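Lmo1340 protein (Listeria monocytogenes, PDB 4NLM) is of unknown function but folds as a YqgU-like six-bladed beta-propeller and is probably carried on the bacterial surface as a lipoprotein. Local coordinates at residues Asp57-Gln62 with Tyr353-Thr358; Leu74-Glu79 with Gly332-Tyr337; Leu218-Ile223 with Asn231-Ile236; Thr235-Ser240 with Leu245-Thr250. One frame throughout, in Å; residues are numbered along the deposited sequence.

Contact 1 (Asp57-Gln62 with Tyr353-Thr358); sequences DSVLLQ and YNLINT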
loop_
_atom_site.group_PDB
_atom_site.type_symbol
_atom_site.label_atom_id
_atom_site.label_comp_id
_atom_site.label_asym_id
_atom_site.label_seq_id
_atom_site.Cartn_x
_atom_site.Cartn_y
_atom_site.Cartn_z
ATOM N N ASP A 57 1.014 18.473 -2.939
ATOM C CA ASP A 57 0.701 19.290 -1.769
ATOM C C ASP A 57 -0.626 18.995 -1.130
ATOM O O ASP A 57 -1.135 19.830 -0.371
ATOM C CB ASP A 57 0.831 20.780 -2.033
ATOM C CG ASP A 57 -0.073 21.269 -3.097
ATOM O OD1 ASP A 57 -0.803 20.472 -3.659
ATOM O OD2 ASP A 57 -0.016 22.486 -3.413
ATOM N N SER A 58 -1.191 17.806 -1.348
ATOM C CA SER A 58 -2.486 17.516 -0.739
ATOM C C SER A 58 -2.684 16.045 -0.508
ATOM O O SER A 58 -2.063 15.215 -1.182
ATOM C CB SER A 58 -3.620 18.089 -1.562
ATOM O OG SER A 58 -3.716 17.392 -2.790
ATOM N N VAL A 59 -3.573 15.753 0.453
ATOM C CA VAL A 59 -3.840 14.402 0.874
ATOM C C VAL A 59 -5.348 14.161 0.909
ATOM O O VAL A 59 -6.132 15.100 0.914
ATOM C CB VAL A 59 -3.240 14.096 2.259
ATOM C CG1 VAL A 59 -1.736 14.277 2.186
ATOM C CG2 VAL A 59 -3.896 14.923 3.371
ATOM N N LEU A 60 -5.700 12.878 0.909
ATOM C CA LEU A 60 -7.075 12.437 1.108
ATOM C C LEU A 60 -7.337 12.197 2.608
ATOM O O LEU A 60 -6.722 11.341 3.175
ATOM C CB LEU A 60 -7.344 11.167 0.291
ATOM C CG LEU A 60 -8.744 10.578 0.406
ATOM C CD1 LEU A 60 -9.783 11.569 -0.024
ATOM C CD2 LEU A 60 -8.849 9.283 -0.371
ATOM N N LEU A 61 -8.218 13.021 3.135
ATOM C CA LEU A 61 -8.591 13.015 4.556
ATOM C C LEU A 61 -9.938 12.373 4.755
ATOM O O LEU A 61 -10.912 12.744 4.125
ATOM C CB LEU A 61 -8.640 14.466 5.037
ATOM C CG LEU A 61 -9.107 14.689 6.451
ATOM C CD1 LEU A 61 -8.223 14.020 7.505
ATOM C CD2 LEU A 61 -9.270 16.172 6.759
ATOM N N GLN A 62 -9.987 11.428 5.691
ATOM C CA GLN A 62 -11.213 10.712 6.072
ATOM C C GLN A 62 -11.555 11.023 7.527
ATOM O O GLN A 62 -10.751 10.810 8.433
ATOM C CB GLN A 62 -11.002 9.225 5.887
ATOM C CG GLN A 62 -12.252 8.382 6.162
ATOM C CD GLN A 62 -11.960 6.916 6.097
ATOM O OE1 GLN A 62 -11.060 6.487 5.374
ATOM N NE2 GLN A 62 -12.758 6.122 6.800
ATOM N N TYR A 353 6.802 16.735 10.547
ATOM C CA TYR A 353 5.711 17.674 10.735
ATOM C C TYR A 353 4.440 16.954 11.096
ATOM O O TYR A 353 4.154 15.891 10.578
ATOM C CB TYR A 353 5.450 18.428 9.450
ATOM C CG TYR A 353 6.659 19.144 8.935
ATOM C CD1 TYR A 353 7.556 18.510 8.084
ATOM C CD2 TYR A 353 6.894 20.456 9.286
ATOM C CE1 TYR A 353 8.679 19.172 7.616
ATOM C CE2 TYR A 353 8.017 21.120 8.846
ATOM C CZ TYR A 353 8.900 20.487 7.997
ATOM O OH TYR A 353 10.010 21.178 7.564
ATOM N N ASN A 354 3.657 17.554 11.968
ATOM C CA ASN A 354 2.348 17.027 12.290
ATOM C C ASN A 354 1.381 17.600 11.272
ATOM O O ASN A 354 1.230 18.804 11.138
ATOM C CB ASN A 354 1.942 17.475 13.684
ATOM C CG ASN A 354 2.789 16.849 14.774
ATOM O OD1 ASN A 354 3.204 15.704 14.676
ATOM N ND2 ASN A 354 3.027 17.601 15.837
ATOM N N LEU A 355 0.770 16.726 10.494
ATOM C CA LEU A 355 -0.219 17.134 9.497
ATOM C C LEU A 355 -1.618 17.209 10.143
ATOM O O LEU A 355 -2.378 18.136 9.883
ATOM C CB LEU A 355 -0.187 16.172 8.319
ATOM C CG LEU A 355 -1.228 16.404 7.244
ATOM C CD1 LEU A 355 -1.092 17.795 6.642
ATOM C CD2 LEU A 355 -1.055 15.335 6.184
ATOM N N ILE A 356 -1.945 16.194 10.937
ATOM C CA ILE A 356 -3.200 16.158 11.673
ATOM C C ILE A 356 -2.855 16.161 13.152
ATOM O O ILE A 356 -2.161 15.262 13.632
ATOM C CB ILE A 356 -4.061 14.897 11.374
ATOM C CG1 ILE A 356 -4.224 14.665 9.861
ATOM C CG2 ILE A 356 -5.407 15.003 12.086
ATOM C CD1 ILE A 356 -4.937 15.755 9.122
ATOM N N ASN A 357 -3.315 17.188 13.858
ATOM C CA ASN A 357 -3.030 17.351 15.272
ATOM C C ASN A 357 -4.185 16.897 16.107
ATOM O O ASN A 357 -5.331 17.240 15.833
ATOM C CB ASN A 357 -2.775 18.827 15.583
ATOM C CG ASN A 357 -1.446 19.319 15.028
ATOM O OD1 ASN A 357 -0.418 18.695 15.246
ATOM N ND2 ASN A 357 -1.461 20.454 14.347
ATOM N N THR A 358 -3.876 16.127 17.138
ATOM C CA THR A 358 -4.880 15.711 18.085
ATOM C C THR A 358 -4.958 16.855 19.104
ATOM O O THR A 358 -3.921 17.376 19.495
ATOM C CB THR A 358 -4.445 14.444 18.847
ATOM O OG1 THR A 358 -3.340 14.755 19.705
ATOM C CG2 THR A 358 -4.039 13.335 17.900
#
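Two neighbouring blades of the propeller meet here, through Val59 and Leu61 of the first blade's sheet and Leu355 and Ile356 near the C-terminal end of the last blade's sheet. The contact is wholly apolar and buried, and the backbones stay well apart: the CA atoms of Val59 and Leu355 are 9.7 Å from each other, so whole side chains span the gap and meet through their terminal methyls. Val59 and Leu355 point straight at one another, tip to tip, with Val59 CG2 4.0 Å from Leu355 CD2 and Val59 CG1 only slightly farther from the same methyl. One step along, Leu61 and Ile356 run aslant, their closest point being Leu61 CD1 to Ile356 CD1 at 4.1 Å. Leu355 extends with CG opposite its own backbone N (chi1 176°), which carries CD2 out to the valine. Its backbone breaks the strand, with psi at -45°, and the two consecutive residues Leu355 and Ile356 can therefore both face the other blade. Phe47 and Ile42 continue the packing around Leu61, while Val50 and Trp53 flank Val59. Strand 352-357 also pairs in parallel with the short N-terminal strand 40-41, a ring closure resembling the velcro of beta-propellers.

Contact 2 (Leu74-Glu79 with Gly332-Tyr337); sequences LNIYNE and GDLVLY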
loop_
_atom_site.group_PDB
_atom_site.type_symbol
_atom_site.label_atom_id
_atom_site.label_comp_id
_atom_site.label_asym_id
_atom_site.label_seq_id
_atom_site.Cartn_x
_atom_site.Cartn_y
_atom_site.Cartn_z
ATOM N N LEU A 74 -7.177 17.729 1.448
ATOM C CA LEU A 74 -6.590 18.641 2.427
ATOM C C LEU A 74 -5.242 19.118 1.921
ATOM O O LEU A 74 -4.380 18.308 1.651
ATOM C CB LEU A 74 -6.401 17.927 3.754
ATOM C CG LEU A 74 -5.577 18.709 4.794
ATOM C CD1 LEU A 74 -6.289 19.968 5.256
ATOM C CD2 LEU A 74 -5.246 17.819 5.966
ATOM N N ASN A 75 -5.092 20.431 1.785
ATOM C CA ASN A 75 -3.808 20.994 1.360
ATOM C C ASN A 75 -2.861 20.990 2.564
ATOM O O ASN A 75 -3.256 21.423 3.639
ATOM C CB ASN A 75 -4.022 22.421 0.841
ATOM C CG ASN A 75 -2.765 23.037 0.280
ATOM O OD1 ASN A 75 -1.832 23.381 1.010
ATOM N ND2 ASN A 75 -2.720 23.166 -1.025
ATOM N N ILE A 76 -1.643 20.496 2.377
ATOM C CA ILE A 76 -0.699 20.328 3.486
ATOM C C ILE A 76 -0.005 21.600 3.936
ATOM O O ILE A 76 0.635 21.595 4.991
ATOM C CB ILE A 76 0.367 19.268 3.165
ATOM C CG1 ILE A 76 1.374 19.790 2.128
ATOM C CG2 ILE A 76 -0.259 17.956 2.705
ATOM C CD1 ILE A 76 2.447 18.785 1.744
ATOM N N TYR A 77 -0.139 22.662 3.145
ATOM C CA TYR A 77 0.520 23.931 3.454
ATOM C C TYR A 77 -0.412 25.030 3.938
ATOM O O TYR A 77 -0.013 25.846 4.765
ATOM C CB TYR A 77 1.285 24.466 2.228
ATOM C CG TYR A 77 2.390 23.561 1.741
ATOM C CD1 TYR A 77 3.453 23.230 2.577
ATOM C CD2 TYR A 77 2.386 23.037 0.456
ATOM C CE1 TYR A 77 4.471 22.404 2.146
ATOM C CE2 TYR A 77 3.411 22.215 0.015
ATOM C CZ TYR A 77 4.442 21.898 0.866
ATOM O OH TYR A 77 5.462 21.078 0.437
ATOM N N ASN A 78 -1.644 25.053 3.456
ATOM C CA ASN A 78 -2.532 26.152 3.798
ATOM C C ASN A 78 -3.851 25.757 4.466
ATOM O O ASN A 78 -4.717 26.606 4.670
ATOM C CB ASN A 78 -2.734 27.025 2.551
ATOM C CG ASN A 78 -3.466 26.291 1.447
ATOM O OD1 ASN A 78 -4.277 25.425 1.721
ATOM N ND2 ASN A 78 -3.173 26.634 0.190
ATOM N N GLU A 79 -4.011 24.462 4.747
ATOM C CA GLU A 79 -5.159 23.924 5.497
ATOM C C GLU A 79 -6.472 23.970 4.752
ATOM O O GLU A 79 -7.501 23.671 5.334
ATOM C CB GLU A 79 -5.310 24.632 6.853
ATOM C CG GLU A 79 -4.036 24.665 7.691
ATOM C CD GLU A 79 -4.190 25.517 8.942
ATOM O OE1 GLU A 79 -5.327 25.727 9.412
ATOM O OE2 GLU A 79 -3.167 26.001 9.458
ATOM N N GLY A 332 9.077 14.762 -5.391
ATOM C CA GLY A 332 9.448 15.431 -4.138
ATOM C C GLY A 332 9.852 14.463 -3.056
ATOM O O GLY A 332 9.795 13.237 -3.200
ATOM N N ASP A 333 10.142 15.047 -1.898
ATOM C CA ASP A 333 10.735 14.309 -0.777
ATOM C C ASP A 333 9.867 14.122 0.427
ATOM O O ASP A 333 10.360 13.678 1.466
ATOM C CB ASP A 333 12.051 14.980 -0.396
ATOM C CG ASP A 333 13.002 15.019 -1.567
ATOM O OD1 ASP A 333 13.197 13.964 -2.232
ATOM O OD2 ASP A 333 13.502 16.111 -1.834
ATOM N N LEU A 334 8.592 14.422 0.312
ATOM C CA LEU A 334 7.707 14.282 1.456
ATOM C C LEU A 334 7.120 12.875 1.530
ATOM O O LEU A 334 6.680 12.309 0.535
ATOM C CB LEU A 334 6.606 15.318 1.409
ATOM C CG LEU A 334 7.035 16.762 1.350
ATOM C CD1 LEU A 334 5.821 17.660 1.365
ATOM C CD2 LEU A 334 7.974 17.116 2.496
ATOM N N VAL A 335 7.025 12.376 2.769
ATOM C CA VAL A 335 6.580 11.002 2.999
ATOM C C VAL A 335 5.608 11.008 4.172
ATOM O O VAL A 335 5.914 11.533 5.254
ATOM C CB VAL A 335 7.795 10.120 3.321
ATOM C CG1 VAL A 335 7.392 8.722 3.759
ATOM C CG2 VAL A 335 8.757 10.075 2.147
ATOM N N LEU A 336 4.416 10.473 3.953
ATOM C CA LEU A 336 3.453 10.299 5.056
ATOM C C LEU A 336 3.973 9.206 5.949
ATOM O O LEU A 336 4.502 8.206 5.501
ATOM C CB LEU A 336 2.079 9.951 4.512
ATOM C CG LEU A 336 1.368 11.089 3.759
ATOM C CD1 LEU A 336 0.216 10.538 2.933
ATOM C CD2 LEU A 336 0.884 12.150 4.738
ATOM N N TYR A 337 3.733 9.381 7.253
ATOM C CA TYR A 337 4.227 8.466 8.263
ATOM C C TYR A 337 3.179 8.220 9.339
ATOM O O TYR A 337 2.551 9.165 9.801
ATOM C CB TYR A 337 5.486 9.060 8.934
ATOM C CG TYR A 337 6.022 8.295 10.131
ATOM C CD1 TYR A 337 6.560 7.050 9.988
ATOM C CD2 TYR A 337 5.967 8.832 11.418
ATOM C CE1 TYR A 337 7.055 6.341 11.050
ATOM C CE2 TYR A 337 6.451 8.142 12.519
ATOM C CZ TYR A 337 6.990 6.892 12.342
ATOM O OH TYR A 337 7.442 6.212 13.469
#
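Asn75 OD1 takes two backbone N-H groups, those of Tyr77 and Asn78, and so shapes the turn from which Ile76 and Tyr77 reach Leu334 of the neighbouring propeller blade. Tyr77 N lies 2.8 Å from Asn75 OD1 and Asn78 N lies 3.0 Å from the same Asn75 OD1; the two donors come from opposite faces of the amide plane, and both bonds are somewhat bent. The first bond makes an Asx turn, closing strand 68-75 as the chain swings toward the next strand. Within the turn the side chains are already packed together: Ile76 CG1 sits 3.7 Å above the plane of the Tyr77 ring, over its centre. Ile76 has CG1 tucked between backbone N and carbonyl carbon (chi1 73°), a placement that brings this branch over the ring and sends CD1 onward to the other blade. Trp53 touches both Ile76 and Leu334, filling in beside them at the interface, and Val344 and Asp346 flank the leucine within its own sheet. A single methyl does the touching on the far side: Leu334 CD1 meets Ile76 CD1 end on at 3.6 Å, and the hydroxyl oxygen Tyr77 OH also lies 3.6 Å from Leu334 CD1.

Contact 3 (Leu218-Ile223 with Asn231-Ile236); sequences LIVANI and NVLLTI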
loop_
_atom_site.group_PDB
_atom_site.type_symbol
_atom_site.label_atom_id
_atom_site.label_comp_id
_atom_site.label_asym_id
_atom_site.label_seq_id
_atom_site.Cartn_x
_atom_site.Cartn_y
_atom_site.Cartn_z
ATOM N N LEU A 218 7.775 -20.023 -13.708
ATOM C CA LEU A 218 8.621 -19.697 -12.556
ATOM C C LEU A 218 9.619 -18.603 -12.915
ATOM O O LEU A 218 10.393 -18.756 -13.866
ATOM C CB LEU A 218 9.410 -20.932 -12.128
ATOM C CG LEU A 218 10.495 -20.666 -11.080
ATOM C CD1 LEU A 218 9.838 -20.390 -9.752
ATOM C CD2 LEU A 218 11.455 -21.839 -10.971
ATOM N N ILE A 219 9.618 -17.505 -12.162
ATOM C CA ILE A 219 10.545 -16.414 -12.427
ATOM C C ILE A 219 11.569 -16.204 -11.301
ATOM O O ILE A 219 12.694 -15.816 -11.572
ATOM C CB ILE A 219 9.828 -15.101 -12.817
ATOM C CG1 ILE A 219 8.801 -14.698 -11.763
ATOM C CG2 ILE A 219 9.162 -15.246 -14.191
ATOM C CD1 ILE A 219 8.313 -13.272 -11.879
ATOM N N VAL A 220 11.209 -16.480 -10.050
ATOM C CA VAL A 220 12.144 -16.307 -8.932
ATOM C C VAL A 220 11.817 -17.327 -7.844
ATOM O O VAL A 220 10.712 -17.361 -7.347
ATOM C CB VAL A 220 12.078 -14.882 -8.317
ATOM C CG1 VAL A 220 13.211 -14.691 -7.339
ATOM C CG2 VAL A 220 12.148 -13.804 -9.388
ATOM N N ALA A 221 12.799 -18.125 -7.451
ATOM C CA ALA A 221 12.583 -19.142 -6.464
ATOM C C ALA A 221 12.818 -18.628 -5.050
ATOM O O ALA A 221 13.602 -17.727 -4.814
ATOM C CB ALA A 221 13.530 -20.306 -6.728
ATOM N N ASN A 222 12.108 -19.222 -4.103
ATOM C CA ASN A 222 12.379 -19.048 -2.674
ATOM C C ASN A 222 12.347 -17.610 -2.170
ATOM O O ASN A 222 13.319 -17.095 -1.625
ATOM C CB ASN A 222 13.716 -19.709 -2.365
ATOM C CG ASN A 222 13.751 -21.162 -2.770
ATOM O OD1 ASN A 222 12.851 -21.947 -2.430
ATOM N ND2 ASN A 222 14.765 -21.526 -3.520
ATOM N N ILE A 223 11.175 -17.011 -2.283
ATOM C CA ILE A 223 10.927 -15.642 -1.885
ATOM C C ILE A 223 9.894 -15.566 -0.765
ATOM O O ILE A 223 8.897 -16.293 -0.769
ATOM C CB ILE A 223 10.437 -14.842 -3.103
ATOM C CG1 ILE A 223 11.538 -14.800 -4.175
ATOM C CG2 ILE A 223 9.991 -13.446 -2.710
ATOM C CD1 ILE A 223 12.883 -14.325 -3.694
ATOM N N ASN A 231 7.938 -0.406 -12.603
ATOM C CA ASN A 231 8.693 -1.368 -13.396
ATOM C C ASN A 231 9.816 -2.055 -12.654
ATOM O O ASN A 231 10.710 -2.631 -13.255
ATOM C CB ASN A 231 9.229 -0.720 -14.686
ATOM C CG ASN A 231 8.123 -0.145 -15.561
ATOM O OD1 ASN A 231 8.189 1.012 -15.979
ATOM N ND2 ASN A 231 7.089 -0.938 -15.813
ATOM N N VAL A 232 9.777 -1.990 -11.330
ATOM C CA VAL A 232 10.763 -2.669 -10.494
ATOM C C VAL A 232 10.060 -3.743 -9.687
ATOM O O VAL A 232 9.032 -3.475 -9.100
ATOM C CB VAL A 232 11.471 -1.693 -9.547
ATOM C CG1 VAL A 232 12.420 -2.423 -8.600
ATOM C CG2 VAL A 232 12.209 -0.646 -10.360
ATOM N N LEU A 233 10.629 -4.942 -9.691
ATOM C CA LEU A 233 10.183 -6.025 -8.854
ATOM C C LEU A 233 11.133 -6.089 -7.658
ATOM O O LEU A 233 12.346 -6.290 -7.806
ATOM C CB LEU A 233 10.238 -7.364 -9.585
ATOM C CG LEU A 233 10.076 -8.634 -8.763
ATOM C CD1 LEU A 233 8.709 -8.669 -8.084
ATOM C CD2 LEU A 233 10.267 -9.911 -9.566
ATOM N N LEU A 234 10.570 -5.899 -6.478
ATOM C CA LEU A 234 11.260 -6.036 -5.197
ATOM C C LEU A 234 10.970 -7.417 -4.642
ATOM O O LEU A 234 9.814 -7.847 -4.641
ATOM C CB LEU A 234 10.722 -5.023 -4.200
ATOM C CG LEU A 234 11.171 -5.238 -2.745
ATOM C CD1 LEU A 234 12.649 -4.897 -2.601
ATOM C CD2 LEU A 234 10.293 -4.458 -1.767
ATOM N N THR A 235 12.005 -8.126 -4.239
ATOM C CA THR A 235 11.839 -9.367 -3.521
ATOM C C THR A 235 12.544 -9.268 -2.176
ATOM O O THR A 235 13.549 -8.578 -2.032
ATOM C CB THR A 235 12.324 -10.609 -4.276
ATOM O OG1 THR A 235 13.699 -10.482 -4.572
ATOM C CG2 THR A 235 11.549 -10.814 -5.580
ATOM N N ILE A 236 12.013 -9.988 -1.196
ATOM C CA ILE A 236 12.591 -10.061 0.148
ATOM C C ILE A 236 12.706 -11.535 0.500
ATOM O O ILE A 236 11.753 -12.297 0.326
ATOM C CB ILE A 236 11.712 -9.325 1.177
ATOM C CG1 ILE A 236 11.492 -7.863 0.776
ATOM C CG2 ILE A 236 12.320 -9.387 2.569
ATOM C CD1 ILE A 236 10.531 -7.092 1.674
#
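A blade-to-blade junction of the propeller brings Val220 and Ile223, at the kinked end of strand 212-223, onto Leu233, Thr235 and Ile236 of strand 232-238. The first strand is the outermost of its four-stranded sheet; the second belongs to the following blade, and strand 225-229 connects them. Two irregularities bend the chain on the first side. Ile219 and Val220 both face Leu205 in a classic beta bulge, and Asn222 and Ile223 both face Gly203 in a G1 bulge, with Asn222 at a positive phi of 57°. The chain thus turns corners at Val220 and Asn222. Val220 offers CG2 to Leu233 CD2, a loose contact at 4.3 Å, while Arg249 also lies against this valine. Ile223 does more of the work, crossing Thr235 at about a right angle, so that both branches press on the threonine CB from one side: CD1 of Ile223 is 3.8 Å from Thr235 CB, and CG2 of Ile223 is 4.0 Å from that same atom. With chi1 at -63°, Ile223 sets CG2 opposite its backbone N and CG1 opposite its carbonyl carbon, which turns both branches toward Thr235. Farthest along the strand, Ile223 CG2 rests 3.7 Å from the backbone oxygen Ile236 O.

Contact 4 (Thr235-Ser240 with Leu245-Thr250); sequences TIEKNS and LYDFRT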
loop_
_atom_site.group_PDB
_atom_site.type_symbol
_atom_site.label_atom_id
_atom_site.label_comp_id
_atom_site.label_asym_id
_atom_site.label_seq_id
_atom_site.Cartn_x
_atom_site.Cartn_y
_atom_site.Cartn_z
ATOM N N THR A 235 12.005 -8.126 -4.239
ATOM C CA THR A 235 11.839 -9.367 -3.521
ATOM C C THR A 235 12.544 -9.268 -2.176
ATOM O O THR A 235 13.549 -8.578 -2.032
ATOM C CB THR A 235 12.324 -10.609 -4.276
ATOM O OG1 THR A 235 13.699 -10.482 -4.572
ATOM C CG2 THR A 235 11.549 -10.814 -5.580
ATOM N N ILE A 236 12.013 -9.988 -1.196
ATOM C CA ILE A 236 12.591 -10.061 0.148
ATOM C C ILE A 236 12.706 -11.535 0.500
ATOM O O ILE A 236 11.753 -12.297 0.326
ATOM C CB ILE A 236 11.712 -9.325 1.177
ATOM C CG1 ILE A 236 11.492 -7.863 0.776
ATOM C CG2 ILE A 236 12.320 -9.387 2.569
ATOM C CD1 ILE A 236 10.531 -7.092 1.674
ATOM N N GLU A 237 13.852 -11.930 1.039
ATOM C CA GLU A 237 14.095 -13.291 1.420
ATOM C C GLU A 237 15.086 -13.328 2.586
ATOM O O GLU A 237 15.885 -12.430 2.749
ATOM C CB GLU A 237 14.622 -14.118 0.238
ATOM C CG GLU A 237 16.024 -13.735 -0.192
ATOM C CD GLU A 237 16.399 -14.299 -1.545
ATOM O OE1 GLU A 237 16.926 -15.427 -1.612
ATOM O OE2 GLU A 237 16.199 -13.573 -2.537
ATOM N N LYS A 238 14.991 -14.357 3.422
ATOM C CA LYS A 238 15.973 -14.535 4.473
ATOM C C LYS A 238 17.307 -14.811 3.826
ATOM O O LYS A 238 17.371 -15.376 2.746
ATOM C CB LYS A 238 15.636 -15.733 5.375
ATOM C CG LYS A 238 14.450 -15.535 6.296
ATOM C CD LYS A 238 14.167 -16.776 7.136
ATOM C CE LYS A 238 15.402 -17.289 7.861
ATOM N NZ LYS A 238 15.116 -18.501 8.686
ATOM N N ASN A 239 18.365 -14.376 4.480
ATOM C CA ASN A 239 19.727 -14.626 4.018
ATOM C C ASN A 239 20.501 -14.958 5.289
ATOM O O ASN A 239 21.197 -14.116 5.838
ATOM C CB ASN A 239 20.267 -13.399 3.319
ATOM C CG ASN A 239 21.656 -13.591 2.838
ATOM O OD1 ASN A 239 22.151 -14.716 2.772
ATOM N ND2 ASN A 239 22.299 -12.495 2.480
ATOM N N SER A 240 20.378 -16.205 5.720
ATOM C CA SER A 240 20.736 -16.643 7.071
ATOM C C SER A 240 19.717 -16.096 8.043
ATOM O O SER A 240 18.907 -15.248 7.715
ATOM C CB SER A 240 22.131 -16.253 7.549
ATOM O OG SER A 240 22.185 -14.926 8.024
ATOM N N LEU A 245 17.416 -10.144 2.905
ATOM C CA LEU A 245 17.935 -9.723 1.603
ATOM C C LEU A 245 16.846 -9.142 0.704
ATOM O O LEU A 245 15.860 -9.830 0.399
ATOM C CB LEU A 245 18.571 -10.927 0.939
ATOM C CG LEU A 245 19.037 -10.746 -0.515
ATOM C CD1 LEU A 245 20.075 -9.658 -0.671
ATOM C CD2 LEU A 245 19.557 -12.060 -1.072
ATOM N N TYR A 246 17.026 -7.874 0.363
ATOM C CA TYR A 246 16.153 -7.124 -0.529
ATOM C C TYR A 246 16.811 -7.074 -1.894
ATOM O O TYR A 246 17.890 -6.496 -2.036
ATOM C CB TYR A 246 15.935 -5.703 -0.026
ATOM C CG TYR A 246 15.196 -5.560 1.283
ATOM C CD1 TYR A 246 15.767 -5.926 2.487
ATOM C CD2 TYR A 246 13.966 -4.965 1.329
ATOM C CE1 TYR A 246 15.098 -5.768 3.694
ATOM C CE2 TYR A 246 13.281 -4.830 2.523
ATOM C CZ TYR A 246 13.845 -5.213 3.693
ATOM O OH TYR A 246 13.181 -5.065 4.897
ATOM N N ASP A 247 16.187 -7.689 -2.905
ATOM C CA ASP A 247 16.689 -7.666 -4.272
ATOM C C ASP A 247 15.768 -6.819 -5.154
ATOM O O ASP A 247 14.544 -6.835 -4.995
ATOM C CB ASP A 247 16.803 -9.067 -4.870
ATOM C CG ASP A 247 18.055 -9.805 -4.464
ATOM O OD1 ASP A 247 18.956 -9.221 -3.860
ATOM O OD2 ASP A 247 18.164 -10.998 -4.823
ATOM N N PHE A 248 16.381 -6.104 -6.078
ATOM C CA PHE A 248 15.698 -5.233 -7.015
ATOM C C PHE A 248 15.957 -5.756 -8.413
ATOM O O PHE A 248 17.113 -5.929 -8.822
ATOM C CB PHE A 248 16.223 -3.809 -6.848
ATOM C CG PHE A 248 15.992 -3.261 -5.450
ATOM C CD1 PHE A 248 16.848 -3.566 -4.402
ATOM C CD2 PHE A 248 14.887 -2.459 -5.194
ATOM C CE1 PHE A 248 16.603 -3.100 -3.101
ATOM C CE2 PHE A 248 14.658 -1.973 -3.915
ATOM C CZ PHE A 248 15.511 -2.295 -2.872
ATOM N N ARG A 249 14.870 -6.008 -9.132
ATOM C CA ARG A 249 14.939 -6.541 -10.476
ATOM C C ARG A 249 14.210 -5.675 -11.490
ATOM O O ARG A 249 13.150 -5.109 -11.169
ATOM C CB ARG A 249 14.294 -7.931 -10.495
ATOM C CG ARG A 249 15.141 -9.045 -9.931
ATOM C CD ARG A 249 14.415 -10.368 -9.994
ATOM N NE ARG A 249 15.238 -11.509 -9.584
ATOM C CZ ARG A 249 15.434 -11.879 -8.325
ATOM N NH1 ARG A 249 14.891 -11.191 -7.341
ATOM N NH2 ARG A 249 16.175 -12.944 -8.055
ATOM N N THR A 250 14.750 -5.604 -12.714
ATOM C CA THR A 250 14.079 -4.876 -13.790
ATOM C C THR A 250 12.957 -5.750 -14.315
ATOM O O THR A 250 12.924 -6.943 -14.023
ATOM C CB THR A 250 14.996 -4.587 -14.982
ATOM O OG1 THR A 250 16.079 -3.756 -14.568
ATOM C CG2 THR A 250 14.215 -3.878 -16.080
HETATM O O HOH W 1 15.175 -11.113 -2.325
HETATM O O HOH W 2 16.413 -12.918 -5.225
#
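Thr235 holds OG1, and Glu237 holds CG, between its own backbone N and carbonyl carbon (chi1 59° and 69°), and the two polar ends thereby rise beside Leu245, Asp247 and Arg249 on the same face of a beta-hairpin. Strands 232-238 and 243-249 form this antiparallel pair within one propeller blade. Thr235 and Asp247 exchange two backbone hydrogen bonds, as do Glu237 and Leu245; the straightest is Leu245 N to Glu237 O, 2.8 Å long and 171° at the hydrogen. Between these pairs, Ile236 and Tyr246 are a non-hydrogen-bonded pair whose side chains lie alongside each other on the other face, Ile236 CD1 coming within 3.7 Å of Tyr246 CE2. On the polar face Glu237 runs next to Leu245, its extended chain carrying OE2 to 4.0 Å from Asp247 OD2. Two carboxylates this close should repel, but a water gives a hydrogen to each oxygen and accepts from Arg249 NH2, which would probably ease the strain. Asp247 is held as well by Ser258 and Asn255 of the next strand. The guanidinium group of Arg249 turns its edge to Thr235, with NH1 3.1 Å from Thr235 OG1. A second water also binds Glu237 OE2 and links it to Thr235 and Leu245: it accepts from Thr235 OG1 at 2.8 Å and donates to Leu245 O and, at 2.7 Å, to Glu237 OE2.

Overall arrangement
Contacts 1 and 2 belong to one junction between blades, their centres 7 Å apart, and join the sheet of strands 58-65 and 68-75 to the one holding strands 334-337 and 352-357. Contact 2 is nested inside the chain loop that contact 1 closes; both join the first blade to the last and so help close the ring. Contacts 3 and 4, consecutive along the chain and inside both loops, have centres 8 Å apart and share Thr235 and Ile236 on strand 232-238: contact 3 joins it to the preceding blade, contact 4 to its hairpin partner. About 31 to 34 Å separates the centres of the two groups, and contacts 1 and 3 lie on opposite sides of the chain's centre.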